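Local coordinates for epimerase domain-containing protein (Bacillus cereus HuA2-4, PDB 6ZLK), which interconverts UDP-glucuronic acid and UDP-galacturonic acid by epimerising the sugar at C4 with the help of a bound NAD, at residues A[111-115]-A[116-120]. Sequence-based numbering, arbitrary orientation.
Sequences EACKH and IKLDK
The carbonyl oxygen of C113 is gripped twice: a water donates to C113 O at 2.8 Å, and I116 N makes a weak bond to C113 O at 3.5 Å. The second bond closes a type I beta turn from C113 to I116, through which the chain leaves helix 96-113 and heads for strand 120-126, part of a helix-to-strand link in the Rossmann-type NAD-binding fold of this epimerase family. Its length argues for a loose closure, although the N-H points well at the oxygen (161°). The same water accepts from L118 N at 3.3 Å, so one solvent molecule bridges C113 O to L118 N, joining the first residue of the turn to the loop that follows it.

Beside this polar bridge lies a small apolar contact. The thiol of C113, a buried side chain, meets the tip of one L118 branch, with SG 3.6 Å from CD1; L118 CG stands opposite its own carbonyl carbon (chi1 -74°), and CD1 rather than CD2 reaches the sulfur. Outside the turn, L72 of helix 68-72 touches both C113 and I116, and L118 touches V78 of strand 77-80 as well as P170. K114 extends to a cation-pi contact with F167.

I116 lies alongside the turn: with chi1 at 67°, CG1 sits between its backbone N and carbonyl carbon and comes within 3.6 Å of C113 O. From there the chain continues extended to its end, and the sulfur of C113 is approached from this second residue too, though more distantly than by L118, with I116 CD1 lying 4.3 Å from C113 SG.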
ATOM      1  N   GLU A 111       9.207   3.379  12.828  1.00 16.63           N
ATOM      2  CA  GLU A 111       8.858   4.071  14.105  1.00 17.88           C
ATOM      3  C   GLU A 111      10.059   3.981  15.051  1.00 18.70           C
ATOM      4  O   GLU A 111      10.386   4.960  15.731  1.00 19.95           O
ATOM      5  CB  GLU A 111       7.625   3.429  14.730  1.00 18.72           C
ATOM      6  CG  GLU A 111       6.301   3.862  14.118  1.00 19.66           C
ATOM      7  CD  GLU A 111       5.787   5.209  14.608  1.00 24.68           C
ATOM      8  OE1 GLU A 111       6.150   5.588  15.724  1.00 28.92           O
ATOM      9  OE2 GLU A 111       5.019   5.846  13.872  1.00 22.84           O
ATOM     10  N   ALA A 112      10.694   2.820  15.137  1.00 18.13           N
ATOM     11  CA  ALA A 112      11.790   2.598  16.098  1.00 19.12           C
ATOM     12  C   ALA A 112      12.985   3.445  15.679  1.00 20.68           C
ATOM     13  O   ALA A 112      13.753   3.898  16.527  1.00 23.50           O
ATOM     14  CB  ALA A 112      12.116   1.129  16.164  1.00 21.12           C
ATOM     15  N   CYS A 113      13.110   3.731  14.385  1.00 20.21           N
ATOM     16  CA  CYS A 113      14.260   4.486  13.843  1.00 21.13           C
ATOM     17  C   CYS A 113      14.111   6.002  14.061  1.00 22.11           C
ATOM     18  O   CYS A 113      15.125   6.726  13.910  1.00 22.66           O
ATOM     19  CB  CYS A 113      14.493   4.141  12.384  1.00 23.26           C
ATOM     20  SG  CYS A 113      15.177   2.469  12.225  1.00 27.29           S
ATOM     21  N   LYS A 114      12.934   6.481  14.440  1.00 20.67           N
ATOM     22  CA  LYS A 114      12.745   7.903  14.866  1.00 25.51           C
ATOM     23  C   LYS A 114      13.667   8.225  16.061  1.00 29.74           C
ATOM     24  O   LYS A 114      14.097   9.392  16.162  1.00 39.35           O
ATOM     25  CB  LYS A 114      11.305   8.164  15.302  1.00 24.70           C
ATOM     26  CG  LYS A 114      10.263   8.061  14.206  1.00 26.23           C
ATOM     27  CD  LYS A 114       8.806   8.183  14.680  1.00 27.88           C
ATOM     28  CE  LYS A 114       8.469   9.528  15.282  1.00 34.95           C
ATOM     29  NZ  LYS A 114       7.214   9.461  16.073  1.00 38.04           N
ATOM     30  N   HIS A 115      13.921   7.256  16.950  1.00 32.06           N
ATOM     31  CA  HIS A 115      14.584   7.439  18.277  1.00 40.48           C
ATOM     32  C   HIS A 115      16.086   7.155  18.200  1.00 40.64           C
ATOM     33  O   HIS A 115      16.696   6.984  19.278  1.00 48.07           O
ATOM     34  CB  HIS A 115      13.944   6.528  19.348  1.00 42.58           C
ATOM     35  CG  HIS A 115      12.471   6.712  19.420  1.00 52.63           C
ATOM     36  ND1 HIS A 115      11.589   5.747  18.970  1.00 56.32           N
ATOM     37  CD2 HIS A 115      11.729   7.787  19.775  1.00 56.90           C
ATOM     38  CE1 HIS A 115      10.361   6.199  19.085  1.00 58.74           C
ATOM     39  NE2 HIS A 115      10.415   7.451  19.581  1.00 61.24           N
ATOM     40  N   ILE A 116      16.666   7.075  17.003  1.00 33.78           N
ATOM     41  CA  ILE A 116      18.127   6.850  16.839  1.00 32.06           C
ATOM     42  C   ILE A 116      18.617   7.738  15.706  1.00 34.73           C
ATOM     43  O   ILE A 116      17.776   8.442  15.130  1.00 40.03           O
ATOM     44  CB  ILE A 116      18.424   5.365  16.621  1.00 32.18           C
ATOM     45  CG1 ILE A 116      17.875   4.841  15.297  1.00 30.08           C
ATOM     46  CG2 ILE A 116      17.903   4.545  17.791  1.00 33.76           C
ATOM     47  CD1 ILE A 116      18.420   3.494  14.932  1.00 31.41           C
ATOM     48  N   LYS A 117      19.915   7.758  15.427  1.00 28.74           N
ATOM     49  CA  LYS A 117      20.400   8.612  14.307  1.00 32.68           C
ATOM     50  C   LYS A 117      21.108   7.712  13.302  1.00 29.14           C
ATOM     51  O   LYS A 117      22.322   7.736  13.240  1.00 30.13           O
ATOM     52  CB  LYS A 117      21.290   9.736  14.837  1.00 36.73           C
ATOM     53  CG  LYS A 117      20.530  10.780  15.647  1.00 45.36           C
ATOM     54  CD  LYS A 117      21.333  12.016  15.999  1.00 50.04           C
ATOM     55  CE  LYS A 117      20.451  13.233  16.205  1.00 57.55           C
ATOM     56  NZ  LYS A 117      21.171  14.332  16.895  1.00 63.85           N
ATOM     57  N   LEU A 118      20.346   6.966  12.511  1.00 25.85           N
ATOM     58  CA  LEU A 118      20.948   6.049  11.537  1.00 20.14           C
ATOM     59  C   LEU A 118      21.753   6.847  10.532  1.00 19.93           C
ATOM     60  O   LEU A 118      21.345   8.009  10.169  1.00 20.37           O
ATOM     61  CB  LEU A 118      19.901   5.279  10.711  1.00 21.87           C
ATOM     62  CG  LEU A 118      19.151   4.177  11.400  1.00 22.31           C
ATOM     63  CD1 LEU A 118      18.062   3.666  10.461  1.00 22.04           C
ATOM     64  CD2 LEU A 118      20.114   3.078  11.837  1.00 20.73           C
ATOM     65  N   ASP A 119      22.732   6.181   9.960  1.00 19.39           N
ATOM     66  CA  ASP A 119      23.340   6.617   8.684  1.00 21.63           C
ATOM     67  C   ASP A 119      22.359   6.378   7.528  1.00 19.89           C
ATOM     68  O   ASP A 119      22.171   7.263   6.705  1.00 18.43           O
ATOM     69  CB  ASP A 119      24.634   5.872   8.407  1.00 24.48           C
ATOM     70  CG  ASP A 119      25.742   6.143   9.417  1.00 34.66           C
ATOM     71  OD1 ASP A 119      25.612   7.107  10.203  1.00 37.18           O
ATOM     72  OD2 ASP A 119      26.747   5.400   9.383  1.00 39.37           O
ATOM     73  N   LYS A 120      21.807   5.175   7.404  1.00 17.56           N
ATOM     74  CA  LYS A 120      20.990   4.783   6.240  1.00 17.76           C
ATOM     75  C   LYS A 120      20.036   3.704   6.689  1.00 17.94           C
ATOM     76  O   LYS A 120      20.426   2.844   7.522  1.00 17.21           O
ATOM     77  CB  LYS A 120      21.778   4.205   5.054  1.00 19.00           C
ATOM     78  CG  LYS A 120      22.588   5.223   4.296  1.00 23.50           C
ATOM     79  CD  LYS A 120      23.406   4.662   3.186  1.00 27.21           C
ATOM     80  CE  LYS A 120      23.936   5.771   2.312  1.00 29.49           C
ATOM     81  NZ  LYS A 120      25.183   5.354   1.645  1.00 32.41           N
TER
HETATM   82  O   HOH W   1      17.102   7.300  12.026  1.00 27.89           O